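Local coordinates for protein glycerol trinitrate reductase (Agrobacterium tumefaciens, PDB 5EPD) that probably reduces glycerol trinitrate as an FMN-dependent oxidoreductase of the old yellow enzyme family, here crystallised without its flavin, at residues Tyr95-Ile100 with Ser185-Phe190; Ala147-Phe152 with Val158-Pro163; Asp177-Ala182 with Ala237-Pro242; Phe206-Ala211 with Pro251-Asn256. One frame throughout, in Å; residues are numbered along the deposited sequence.

Contact 1: Tyr95-Ile100 with Ser185-Phe190; sequences YTQAQI and SIEAGF
E187 meets Q97 and I100 where two outer helices of the TIM barrel come together. Helix 97-112 begins here and helix 171-187 ends here. E187 has CG anti to its backbone N (chi1 -166°), and the chain then runs straight, reaching across to the first turn of the other helix. Its CB passes 4.3 Å from I100 CG2. CG is slightly closer, 4.1 Å from the same I100 CG2, and CD follows at 4.0 Å from it. The aliphatic part of the glutamate thus crosses the isoleucine at about a right angle. At the tip the two oxygens part company. OE2 sits 3.6 Å from I100 CD1, an apolar neighbour. OE1 accepts a hydrogen bond of 3.1 Å from Q97 NE2. The donor lies above the carboxylate plane, while OE1 stays close to the plane of the Q97 amide. The same Q97 NE2 also bonds to D101 OD1, so this amide nitrogen is shared between two acidic side chains. Next to the polar pair, A188 CB packs 4.0 Å from I100 CG2. A188 O bonds to T107 OG1, farther along helix 97-112. G189 then ends helix 171-187 in a Schellman motif, with positive phi. At the start of helix 97-112, T96 and Q99 form a capping box, although the bond from Q99 N to T96 OG1 is weak. Q99 OE1 turns back over one face of the Y95 ring and accepts from two backbone groups, Y95 N at 2.7 Å and T96 N.

Contact 2: Ala147-Phe152 with Val158-Pro163; sequences AEVKTF and VDVSEP
K150 and D159 have matching first torsions: each CG is anti to its own carbonyl carbon, with chi1 of -56° and -58°. The two side chains run side by side and point the same way. The lysine chain bends only at its last torsion, chi4, and this bend brings NZ to 3.0 Å from D159 OD1 in a salt bridge. NZ comes in on the syn side of the carboxylate, tilted out of its plane. The lysine CG also lies against that oxygen. This pair is a cross-strand, non-hydrogen-bonded pair of an antiparallel beta hairpin, with K150 CA and D159 CA 4.1 Å apart. Next to it, T151 and V158 form a hydrogen-bonded pair. T151 N donates to V158 O at 2.7 Å, and V158 N donates back to T151 O. Beyond the strands, V160 N gives a nearly straight bond of 3.1 Å to V149 O. V160 is the apolar centre. Its CG1 packs against T151 CG2 and V149 CG2. Its CG2 touches A147 CB and lies 3.4 Å from A147 O. A water closes the far end, accepting from A147 N and donating to S161 O. T151 OG1 is hydrogen-bonded to G87 O. The hairpin of strands 150-153 and 156-159 stands apart from the eight-stranded barrel, within the long connection from strand 117-122 to helix 171-187. Backbone bonds tie F152 to Q89 and S161 to S128, so the loops after strands 73-80 and 117-122 flank it.

Contact 3: Asp177-Ala182 with Ala237-Pro242; sequences DFRKAA and AQEIGP
Two outer helices of the TIM barrel, 171-187 and 227-240, with strand 193-196 between them in the chain, are bridged by R179 and E239. R179 NH1 donates to E239 OE1 at 3.0 Å, a salt bridge through one nitrogen and one oxygen. OE1 lies in the guanidinium plane, at its edge. The nitrogen meets the glutamate from well above the carboxylate plane, and the two planes stand 63° apart. Both chains are folded to achieve this: R179 bends at chi3 (43°) and E239 at chi2. R179 CG lies 3.9 Å from E239 CB. Deeper between the helices, A182 CB packs 4.1 Å from I240 CG2, and the same methyl faces A182 O. F178 and A182 extend the apolar seam to V236. G241, with positive phi, takes the chain out of helix 227-240. The stronger partner of R179 is D176 of its own helix, whose OD1 forms a salt bridge with NE. The guanidinium thus bonds to two carboxylates through different nitrogens, which would probably restrict its rotation. With E239 there is one N-O bond, and the angle between the planes does not suit a two-pronged pair.

Contact 4: Phe206-Ala211 with Pro251-Asn256; sequences FAKDGA and PVSPAN
K208 and S253 join two loops of the TIM barrel. K208 directly follows helix 202-207, and S253 lies in the connection from strand 245-249 to helix 263-276. The contact rests almost wholly on the lysine ammonium. K208 NZ donates a hydrogen bond to S253 OG at 2.7 Å. It also makes a weak bond to P251 O, 3.2 Å from NZ. S250 O just before the segment is a further partner, so the nitrogen meets two successive backbone carbonyls as well as the hydroxyl. The charge is met by E204 OE2, which forms a salt bridge with NZ from the helix that K208 follows. The ammonium therefore bridges the end of that helix and the neighbouring loop. This setting of four oxygens round a buried amine would probably favour the charged form. The lysine chain is fully extended beyond CG, with chi4 at 173°, and this carries NZ across to a loop whose nearest CA, that of P251, is 9.1 Å from K208 CA. The last carbons follow NZ to the same oxygens: K208 CE lies 3.4 Å from P251 O, and K208 CD lies 3.6 Å from S253 OG. Apolar contact comes from Y267 of helix 263-276, which touches A207, K208 and P251, covering both sides of the join. Within the first loop, A211 N bonds back to K208 O and makes a tight turn. S253 OG has two roles: it accepts from K208 NZ and donates a hydrogen bond to I258 O.

Contacts 1 and 3 share helix 171-187 and lie on the same side of the chain's centre, about 13 Å apart between centres. They touch where I186 CG1 packs 3.8 Å from I240 CG2. Helix 171-187 packs on helix 97-112 in contact 1 and on helix 227-240 in contact 3. Contacts 2 and 4 form a second pair, with centres about 16 Å apart. V149 CG1 comes 3.9 Å from N256 ND2, but N256 is poorly ordered. Contacts 1 and 4 lie on opposite sides of the centre, about 31 Å apart between centres. Segment 251-256 of contact 4 follows the C-terminal end of strand 245-249, the side where TIM barrels carry their active site. The structure is FMN-free.

Contact 1: Tyr95-Ile100 with Ser185-Phe190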
loop_
_atom_site.group_PDB
_atom_site.type_symbol
_atom_site.label_atom_id
_atom_site.label_comp_id
_atom_site.label_asym_id
_atom_site.label_seq_id
_atom_site.Cartn_x
_atom_site.Cartn_y
_atom_site.Cartn_z
ATOM N N TYR A 95 -13.109 -1.142 8.436
ATOM C CA TYR A 95 -14.265 -0.274 8.648
ATOM C C TYR A 95 -15.282 -0.791 9.659
ATOM O O TYR A 95 -16.095 0.003 10.122
ATOM C CB TYR A 95 -14.960 0.059 7.316
ATOM C CG TYR A 95 -15.418 -1.138 6.457
ATOM C CD1 TYR A 95 -14.590 -1.674 5.483
ATOM C CD2 TYR A 95 -16.690 -1.684 6.601
ATOM C CE1 TYR A 95 -14.996 -2.732 4.694
ATOM C CE2 TYR A 95 -17.106 -2.741 5.812
ATOM C CZ TYR A 95 -16.251 -3.260 4.856
ATOM O OH TYR A 95 -16.649 -4.312 4.067
ATOM N N THR A 96 -15.260 -2.089 9.981
ATOM C CA THR A 96 -16.147 -2.656 11.010
ATOM C C THR A 96 -15.333 -3.091 12.235
ATOM O O THR A 96 -14.147 -3.410 12.107
ATOM C CB THR A 96 -16.927 -3.882 10.506
ATOM O OG1 THR A 96 -16.024 -4.978 10.319
ATOM C CG2 THR A 96 -17.659 -3.585 9.228
ATOM N N GLN A 97 -15.974 -3.109 13.409
ATOM C CA GLN A 97 -15.329 -3.581 14.648
ATOM C C GLN A 97 -14.745 -4.989 14.547
ATOM O O GLN A 97 -13.652 -5.224 15.078
ATOM C CB GLN A 97 -16.297 -3.558 15.841
ATOM C CG GLN A 97 -15.598 -3.655 17.195
ATOM C CD GLN A 97 -14.661 -2.464 17.479
ATOM O OE1 GLN A 97 -14.933 -1.335 17.081
ATOM N NE2 GLN A 97 -13.552 -2.722 18.171
ATOM N N ALA A 98 -15.477 -5.918 13.907
ATOM C CA ALA A 98 -14.981 -7.282 13.632
ATOM C C ALA A 98 -13.584 -7.252 13.006
ATOM O O ALA A 98 -12.674 -7.932 13.472
ATOM C CB ALA A 98 -15.941 -8.043 12.722
ATOM N N GLN A 99 -13.408 -6.425 11.976
ATOM C CA GLN A 99 -12.105 -6.280 11.317
ATOM C C GLN A 99 -11.048 -5.680 12.249
ATOM O O GLN A 99 -9.939 -6.210 12.383
ATOM C CB GLN A 99 -12.249 -5.424 10.063
ATOM C CG GLN A 99 -13.128 -6.065 8.986
ATOM C CD GLN A 99 -13.811 -5.043 8.074
ATOM O OE1 GLN A 99 -13.606 -3.820 8.202
ATOM N NE2 GLN A 99 -14.660 -5.542 7.165
ATOM N N ILE A 100 -11.393 -4.585 12.909
ATOM C CA ILE A 100 -10.487 -3.979 13.864
ATOM C C ILE A 100 -9.944 -5.044 14.820
ATOM O O ILE A 100 -8.716 -5.192 14.994
ATOM C CB ILE A 100 -11.202 -2.870 14.655
ATOM C CG1 ILE A 100 -11.581 -1.720 13.707
ATOM C CG2 ILE A 100 -10.311 -2.353 15.783
ATOM C CD1 ILE A 100 -12.430 -0.635 14.343
ATOM N N SER A 185 -7.361 2.200 12.406
ATOM C CA SER A 185 -6.057 1.572 12.317
ATOM C C SER A 185 -5.291 1.789 13.605
ATOM O O SER A 185 -4.583 0.888 14.044
ATOM C CB SER A 185 -5.258 2.113 11.129
ATOM O OG SER A 185 -5.933 1.858 9.908
ATOM N N ILE A 186 -5.445 2.971 14.212
ATOM C CA ILE A 186 -4.865 3.255 15.533
ATOM C C ILE A 186 -5.551 2.464 16.638
ATOM O O ILE A 186 -4.870 1.956 17.513
ATOM C CB ILE A 186 -4.922 4.746 15.910
ATOM C CG1 ILE A 186 -4.185 5.602 14.865
ATOM C CG2 ILE A 186 -4.320 4.962 17.290
ATOM C CD1 ILE A 186 -2.802 5.109 14.473
ATOM N N GLU A 187 -6.882 2.369 16.610
ATOM C CA GLU A 187 -7.592 1.490 17.536
ATOM C C GLU A 187 -7.005 0.078 17.455
ATOM O O GLU A 187 -6.773 -0.556 18.483
ATOM C CB GLU A 187 -9.100 1.455 17.251
ATOM C CG GLU A 187 -9.939 0.837 18.378
ATOM C CD GLU A 187 -11.442 0.782 18.077
ATOM O OE1 GLU A 187 -12.156 -0.036 18.725
ATOM O OE2 GLU A 187 -11.921 1.551 17.206
ATOM N N ALA A 188 -6.732 -0.393 16.234
ATOM C CA ALA A 188 -6.253 -1.767 16.004
ATOM C C ALA A 188 -4.761 -2.028 16.376
ATOM O O ALA A 188 -4.246 -3.136 16.165
ATOM C CB ALA A 188 -6.517 -2.155 14.560
ATOM N N GLY A 189 -4.082 -1.013 16.915
ATOM C CA GLY A 189 -2.701 -1.135 17.370
ATOM C C GLY A 189 -1.646 -0.907 16.297
ATOM O O GLY A 189 -0.489 -1.262 16.492
ATOM N N PHE A 190 -2.018 -0.323 15.158
ATOM C CA PHE A 190 -1.026 -0.076 14.110
ATOM C C PHE A 190 -0.169 1.092 14.532
ATOM O O PHE A 190 -0.619 1.958 15.262
ATOM C CB PHE A 190 -1.676 0.206 12.753
ATOM C CG PHE A 190 -2.135 -1.033 12.031
ATOM C CD1 PHE A 190 -1.270 -1.719 11.199
ATOM C CD2 PHE A 190 -3.434 -1.500 12.172
ATOM C CE1 PHE A 190 -1.689 -2.845 10.523
ATOM C CE2 PHE A 190 -3.857 -2.632 11.498
ATOM C CZ PHE A 190 -2.982 -3.306 10.675
#

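Contact 2: Ala147-Phe152 with Val158-Pro163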
loop_
_atom_site.group_PDB
_atom_site.type_symbol
_atom_site.label_atom_id
_atom_site.label_comp_id
_atom_site.label_asym_id
_atom_site.label_seq_id
_atom_site.Cartn_x
_atom_site.Cartn_y
_atom_site.Cartn_z
ATOM N N ALA A 147 -11.252 0.620 -16.737
ATOM C CA ALA A 147 -9.863 0.224 -16.835
ATOM C C ALA A 147 -9.771 -1.059 -17.688
ATOM O O ALA A 147 -10.673 -1.894 -17.669
ATOM C CB ALA A 147 -9.277 0.002 -15.457
ATOM N N GLU A 148 -8.683 -1.168 -18.450
ATOM C CA GLU A 148 -8.333 -2.354 -19.237
ATOM C C GLU A 148 -7.504 -3.374 -18.405
ATOM O O GLU A 148 -6.392 -3.751 -18.804
ATOM C CB GLU A 148 -7.510 -1.908 -20.464
ATOM C CG GLU A 148 -8.236 -0.961 -21.382
ATOM C CD GLU A 148 -9.521 -1.579 -21.863
ATOM O OE1 GLU A 148 -9.443 -2.545 -22.659
ATOM O OE2 GLU A 148 -10.601 -1.134 -21.415
ATOM N N VAL A 149 -8.026 -3.785 -17.245
ATOM C CA VAL A 149 -7.379 -4.798 -16.416
ATOM C C VAL A 149 -8.397 -5.779 -15.847
ATOM O O VAL A 149 -9.603 -5.516 -15.832
ATOM C CB VAL A 149 -6.529 -4.189 -15.267
ATOM C CG1 VAL A 149 -5.582 -3.111 -15.809
ATOM C CG2 VAL A 149 -7.396 -3.661 -14.119
ATOM N N LYS A 150 -7.896 -6.930 -15.423
ATOM C CA LYS A 150 -8.720 -7.951 -14.770
ATOM C C LYS A 150 -8.535 -7.876 -13.274
ATOM O O LYS A 150 -7.587 -7.260 -12.769
ATOM C CB LYS A 150 -8.330 -9.350 -15.236
ATOM C CG LYS A 150 -8.394 -9.563 -16.741
ATOM C CD LYS A 150 -7.937 -10.971 -17.082
ATOM C CE LYS A 150 -7.873 -11.186 -18.581
ATOM N NZ LYS A 150 -9.205 -10.960 -19.243
ATOM N N THR A 151 -9.458 -8.490 -12.557
ATOM C CA THR A 151 -9.346 -8.603 -11.112
ATOM C C THR A 151 -9.653 -10.037 -10.730
ATOM O O THR A 151 -10.030 -10.839 -11.592
ATOM C CB THR A 151 -10.265 -7.618 -10.375
ATOM O OG1 THR A 151 -10.077 -7.769 -8.971
ATOM C CG2 THR A 151 -11.748 -7.862 -10.721
ATOM N N PHE A 152 -9.452 -10.355 -9.451
ATOM C CA PHE A 152 -9.544 -11.709 -8.932
ATOM C C PHE A 152 -10.829 -11.688 -8.157
ATOM O O PHE A 152 -10.907 -11.062 -7.102
ATOM C CB PHE A 152 -8.340 -11.999 -8.041
ATOM C CG PHE A 152 -8.348 -13.354 -7.370
ATOM C CD1 PHE A 152 -8.738 -14.512 -8.048
ATOM C CD2 PHE A 152 -7.893 -13.491 -6.045
ATOM C CE1 PHE A 152 -8.711 -15.761 -7.400
ATOM C CE2 PHE A 152 -7.871 -14.739 -5.409
ATOM C CZ PHE A 152 -8.277 -15.870 -6.088
ATOM N N VAL A 158 -11.355 -11.832 -14.071
ATOM C CA VAL A 158 -12.394 -11.278 -14.915
ATOM C C VAL A 158 -12.103 -9.794 -15.141
ATOM O O VAL A 158 -11.480 -9.118 -14.286
ATOM C CB VAL A 158 -13.769 -11.462 -14.235
ATOM C CG1 VAL A 158 -13.909 -10.526 -13.053
ATOM C CG2 VAL A 158 -14.928 -11.198 -15.201
ATOM N N ASP A 159 -12.547 -9.263 -16.276
ATOM C CA ASP A 159 -12.390 -7.830 -16.513
ATOM C C ASP A 159 -13.151 -7.042 -15.438
ATOM O O ASP A 159 -14.227 -7.450 -14.971
ATOM C CB ASP A 159 -12.883 -7.447 -17.901
ATOM C CG ASP A 159 -12.170 -8.193 -18.997
ATOM O OD1 ASP A 159 -10.985 -8.530 -18.850
ATOM O OD2 ASP A 159 -12.811 -8.470 -20.017
ATOM N N VAL A 160 -12.566 -5.936 -15.017
ATOM C CA VAL A 160 -13.246 -5.033 -14.107
ATOM C C VAL A 160 -14.464 -4.419 -14.799
ATOM O O VAL A 160 -14.534 -4.359 -16.026
ATOM C CB VAL A 160 -12.303 -3.935 -13.554
ATOM C CG1 VAL A 160 -11.241 -4.574 -12.649
ATOM C CG2 VAL A 160 -11.647 -3.104 -14.675
ATOM N N SER A 161 -15.429 -3.986 -13.999
ATOM C CA SER A 161 -16.678 -3.473 -14.502
ATOM C C SER A 161 -16.541 -2.017 -14.911
ATOM O O SER A 161 -15.614 -1.313 -14.471
ATOM C CB SER A 161 -17.733 -3.574 -13.415
ATOM O OG SER A 161 -17.856 -4.909 -12.946
ATOM N N GLU A 162 -17.496 -1.579 -15.738
ATOM C CA GLU A 162 -17.712 -0.165 -16.065
ATOM C C GLU A 162 -17.998 0.620 -14.777
ATOM O O GLU A 162 -18.866 0.235 -14.003
ATOM C CB GLU A 162 -18.922 -0.029 -16.997
ATOM C CG GLU A 162 -18.759 -0.716 -18.353
ATOM C CD GLU A 162 -17.852 0.047 -19.303
ATOM O OE1 GLU A 162 -17.569 1.240 -19.012
ATOM O OE2 GLU A 162 -17.433 -0.556 -20.334
ATOM N N PRO A 163 -17.251 1.705 -14.526
ATOM C CA PRO A 163 -17.512 2.458 -13.315
ATOM C C PRO A 163 -18.461 3.632 -13.533
ATOM O O PRO A 163 -18.637 4.072 -14.657
ATOM C CB PRO A 163 -16.128 3.003 -12.967
ATOM C CG PRO A 163 -15.472 3.228 -14.300
ATOM C CD PRO A 163 -15.993 2.129 -15.186
HETATM O O HOH W 1 -12.893 -0.188 -14.505
#

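Contact 3: Asp177-Ala182 with Ala237-Pro242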
loop_
_atom_site.group_PDB
_atom_site.type_symbol
_atom_site.label_atom_id
_atom_site.label_comp_id
_atom_site.label_asym_id
_atom_site.label_seq_id
_atom_site.Cartn_x
_atom_site.Cartn_y
_atom_site.Cartn_z
ATOM N N ASP A 177 -14.304 8.502 4.926
ATOM C CA ASP A 177 -14.061 7.057 5.066
ATOM C C ASP A 177 -12.594 6.761 5.289
ATOM O O ASP A 177 -12.280 5.869 6.067
ATOM C CB ASP A 177 -14.531 6.299 3.838
ATOM C CG ASP A 177 -16.029 6.352 3.660
ATOM O OD1 ASP A 177 -16.720 6.660 4.651
ATOM O OD2 ASP A 177 -16.506 6.100 2.529
ATOM N N PHE A 178 -11.699 7.494 4.613
ATOM C CA PHE A 178 -10.261 7.413 4.903
ATOM C C PHE A 178 -9.949 7.933 6.309
ATOM O O PHE A 178 -9.161 7.314 7.050
ATOM C CB PHE A 178 -9.422 8.209 3.908
ATOM C CG PHE A 178 -9.140 7.489 2.620
ATOM C CD1 PHE A 178 -8.131 6.534 2.544
ATOM C CD2 PHE A 178 -9.852 7.790 1.465
ATOM C CE1 PHE A 178 -7.850 5.882 1.342
ATOM C CE2 PHE A 178 -9.586 7.142 0.257
ATOM C CZ PHE A 178 -8.577 6.189 0.190
ATOM N N ARG A 179 -10.535 9.078 6.664
ATOM C CA ARG A 179 -10.303 9.681 7.976
ATOM C C ARG A 179 -10.644 8.672 9.064
ATOM O O ARG A 179 -9.862 8.428 9.973
ATOM C CB ARG A 179 -11.147 10.950 8.171
ATOM C CG ARG A 179 -10.674 11.807 9.346
ATOM C CD ARG A 179 -11.736 12.776 9.870
ATOM N NE ARG A 179 -13.059 12.146 9.965
ATOM C CZ ARG A 179 -13.517 11.424 10.997
ATOM N NH1 ARG A 179 -12.785 11.215 12.093
ATOM N NH2 ARG A 179 -14.740 10.907 10.935
ATOM N N LYS A 180 -11.826 8.091 8.957
ATOM C CA LYS A 180 -12.320 7.146 9.933
ATOM C C LYS A 180 -11.461 5.873 9.867
ATOM O O LYS A 180 -11.100 5.299 10.909
ATOM C CB LYS A 180 -13.800 6.874 9.631
ATOM C CG LYS A 180 -14.593 6.115 10.672
ATOM C CD LYS A 180 -15.809 5.467 9.996
ATOM C CE LYS A 180 -15.462 4.138 9.298
ATOM N NZ LYS A 180 -16.164 3.922 7.997
ATOM N N ALA A 181 -11.090 5.445 8.660
ATOM C CA ALA A 181 -10.270 4.232 8.532
ATOM C C ALA A 181 -8.893 4.386 9.201
ATOM O O ALA A 181 -8.371 3.428 9.754
ATOM C CB ALA A 181 -10.136 3.783 7.076
ATOM N N ALA A 182 -8.321 5.582 9.168
ATOM C CA ALA A 182 -7.073 5.841 9.883
ATOM C C ALA A 182 -7.244 5.697 11.395
ATOM O O ALA A 182 -6.405 5.084 12.045
ATOM C CB ALA A 182 -6.534 7.219 9.552
ATOM N N ALA A 237 -3.761 12.784 8.185
ATOM C CA ALA A 237 -2.710 13.388 8.997
ATOM C C ALA A 237 -3.275 14.137 10.206
ATOM O O ALA A 237 -2.690 14.088 11.285
ATOM C CB ALA A 237 -1.848 14.317 8.152
ATOM N N GLN A 238 -4.407 14.821 10.034
ATOM C CA GLN A 238 -5.016 15.568 11.150
ATOM C C GLN A 238 -5.609 14.635 12.190
ATOM O O GLN A 238 -5.389 14.816 13.387
ATOM C CB GLN A 238 -6.085 16.553 10.671
ATOM C CG GLN A 238 -5.668 18.012 10.769
ATOM C CD GLN A 238 -6.859 18.930 10.681
ATOM O OE1 GLN A 238 -6.959 19.753 9.767
ATOM N NE2 GLN A 238 -7.796 18.769 11.609
ATOM N N GLU A 239 -6.353 13.642 11.725
ATOM C CA GLU A 239 -6.955 12.664 12.600
ATOM C C GLU A 239 -5.950 12.022 13.551
ATOM O O GLU A 239 -6.245 11.888 14.739
ATOM C CB GLU A 239 -7.621 11.560 11.772
ATOM C CG GLU A 239 -8.326 10.471 12.591
ATOM C CD GLU A 239 -9.458 11.008 13.446
ATOM O OE1 GLU A 239 -10.081 12.000 13.022
ATOM O OE2 GLU A 239 -9.722 10.437 14.531
ATOM N N ILE A 240 -4.797 11.594 13.036
ATOM C CA ILE A 240 -3.874 10.766 13.829
ATOM C C ILE A 240 -2.461 11.309 13.997
ATOM O O ILE A 240 -1.698 10.759 14.779
ATOM C CB ILE A 240 -3.765 9.336 13.248
ATOM C CG1 ILE A 240 -2.989 9.312 11.923
ATOM C CG2 ILE A 240 -5.154 8.738 13.052
ATOM C CD1 ILE A 240 -2.731 7.914 11.393
ATOM N N GLY A 241 -2.115 12.367 13.267
ATOM C CA GLY A 241 -0.780 12.947 13.295
ATOM C C GLY A 241 -0.051 12.722 11.971
ATOM O O GLY A 241 -0.152 11.652 11.373
ATOM N N PRO A 242 0.687 13.731 11.493
ATOM C CA PRO A 242 1.506 13.539 10.292
ATOM C C PRO A 242 2.599 12.519 10.512
ATOM O O PRO A 242 3.047 11.868 9.555
ATOM C CB PRO A 242 2.140 14.907 10.036
ATOM C CG PRO A 242 1.614 15.840 11.062
ATOM C CD PRO A 242 0.684 15.117 11.986
#

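Contact 4: Phe206-Ala211 with Pro251-Asn256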
loop_
_atom_site.group_PDB
_atom_site.type_symbol
_atom_site.label_atom_id
_atom_site.label_comp_id
_atom_site.label_asym_id
_atom_site.label_seq_id
_atom_site.Cartn_x
_atom_site.Cartn_y
_atom_site.Cartn_z
ATOM N N PHE A 206 -7.704 9.905 -10.052
ATOM C CA PHE A 206 -7.951 11.344 -9.996
ATOM C C PHE A 206 -6.714 12.134 -10.412
ATOM O O PHE A 206 -6.837 13.117 -11.140
ATOM C CB PHE A 206 -8.384 11.779 -8.572
ATOM C CG PHE A 206 -9.877 11.739 -8.336
ATOM C CD1 PHE A 206 -10.508 10.560 -7.963
ATOM C CD2 PHE A 206 -10.654 12.893 -8.484
ATOM C CE1 PHE A 206 -11.876 10.524 -7.733
ATOM C CE2 PHE A 206 -12.028 12.855 -8.263
ATOM C CZ PHE A 206 -12.641 11.673 -7.875
ATOM N N ALA A 207 -5.549 11.712 -9.918
ATOM C CA ALA A 207 -4.288 12.364 -10.184
ATOM C C ALA A 207 -3.831 12.366 -11.662
ATOM O O ALA A 207 -3.243 13.344 -12.141
ATOM C CB ALA A 207 -3.206 11.734 -9.312
ATOM N N LYS A 208 -4.085 11.262 -12.371
ATOM C CA LYS A 208 -3.634 11.094 -13.764
ATOM C C LYS A 208 -4.733 11.378 -14.815
ATOM O O LYS A 208 -5.841 10.853 -14.738
ATOM C CB LYS A 208 -3.023 9.685 -13.939
ATOM C CG LYS A 208 -1.720 9.538 -13.163
ATOM C CD LYS A 208 -1.064 8.172 -13.318
ATOM C CE LYS A 208 0.301 8.164 -12.640
ATOM N NZ LYS A 208 0.930 6.813 -12.615
ATOM N N ASP A 209 -4.398 12.195 -15.814
ATOM C CA ASP A 209 -5.361 12.633 -16.841
ATOM C C ASP A 209 -5.832 11.549 -17.798
ATOM O O ASP A 209 -6.850 11.718 -18.495
ATOM C CB ASP A 209 -4.833 13.831 -17.639
ATOM C CG ASP A 209 -3.478 13.587 -18.325
ATOM O OD1 ASP A 209 -2.889 12.481 -18.305
ATOM O OD2 ASP A 209 -2.974 14.571 -18.898
ATOM N N GLY A 210 -5.120 10.425 -17.826
ATOM C CA GLY A 210 -5.570 9.260 -18.580
ATOM C C GLY A 210 -6.897 8.728 -18.088
ATOM O O GLY A 210 -7.620 8.103 -18.846
ATOM N N ALA A 211 -7.208 8.976 -16.817
ATOM C CA ALA A 211 -8.450 8.524 -16.220
ATOM C C ALA A 211 -9.311 9.621 -15.630
ATOM O O ALA A 211 -10.473 9.353 -15.302
ATOM C CB ALA A 211 -8.150 7.491 -15.141
ATOM N N PRO A 251 4.605 7.482 -9.824
ATOM C CA PRO A 251 4.553 8.498 -10.888
ATOM C C PRO A 251 4.444 7.936 -12.307
ATOM O O PRO A 251 3.619 8.411 -13.098
ATOM C CB PRO A 251 5.887 9.237 -10.721
ATOM C CG PRO A 251 6.166 9.133 -9.269
ATOM C CD PRO A 251 5.711 7.750 -8.880
ATOM N N VAL A 252 5.265 6.933 -12.611
ATOM C CA VAL A 252 5.306 6.326 -13.925
ATOM C C VAL A 252 4.499 5.033 -13.938
ATOM O O VAL A 252 4.869 4.053 -13.320
ATOM C CB VAL A 252 6.757 6.045 -14.336
ATOM C CG1 VAL A 252 6.812 5.550 -15.774
ATOM C CG2 VAL A 252 7.602 7.305 -14.180
ATOM N N SER A 253 3.373 5.034 -14.641
ATOM C CA SER A 253 2.520 3.839 -14.725
ATOM C C SER A 253 3.247 2.760 -15.533
ATOM O O SER A 253 4.148 3.075 -16.319
ATOM C CB SER A 253 1.187 4.181 -15.416
ATOM O OG SER A 253 0.608 5.380 -14.904
ATOM N N PRO A 254 2.863 1.490 -15.353
ATOM C CA PRO A 254 3.348 0.509 -16.311
ATOM C C PRO A 254 2.618 0.703 -17.643
ATOM O O PRO A 254 1.778 1.614 -17.764
ATOM C CB PRO A 254 2.968 -0.828 -15.667
ATOM C CG PRO A 254 1.741 -0.516 -14.875
ATOM C CD PRO A 254 1.915 0.905 -14.389
ATOM N N ALA A 255 2.930 -0.157 -18.617
ATOM C CA ALA A 255 2.344 -0.107 -19.963
ATOM C C ALA A 255 0.806 -0.144 -19.950
ATOM O O ALA A 255 0.161 0.634 -20.650
ATOM C CB ALA A 255 2.895 -1.245 -20.814
ATOM N N ASN A 256 0.225 -1.034 -19.147
ATOM C CA ASN A 256 -1.237 -1.159 -19.038
ATOM C C ASN A 256 -1.845 -0.355 -17.862
ATOM O O ASN A 256 -3.006 -0.586 -17.475
ATOM C CB ASN A 256 -1.610 -2.633 -18.884
ATOM C CG ASN A 256 -1.320 -3.156 -17.483
ATOM O OD1 ASN A 256 -0.457 -2.625 -16.764
ATOM N ND2 ASN A 256 -2.053 -4.184 -17.076
#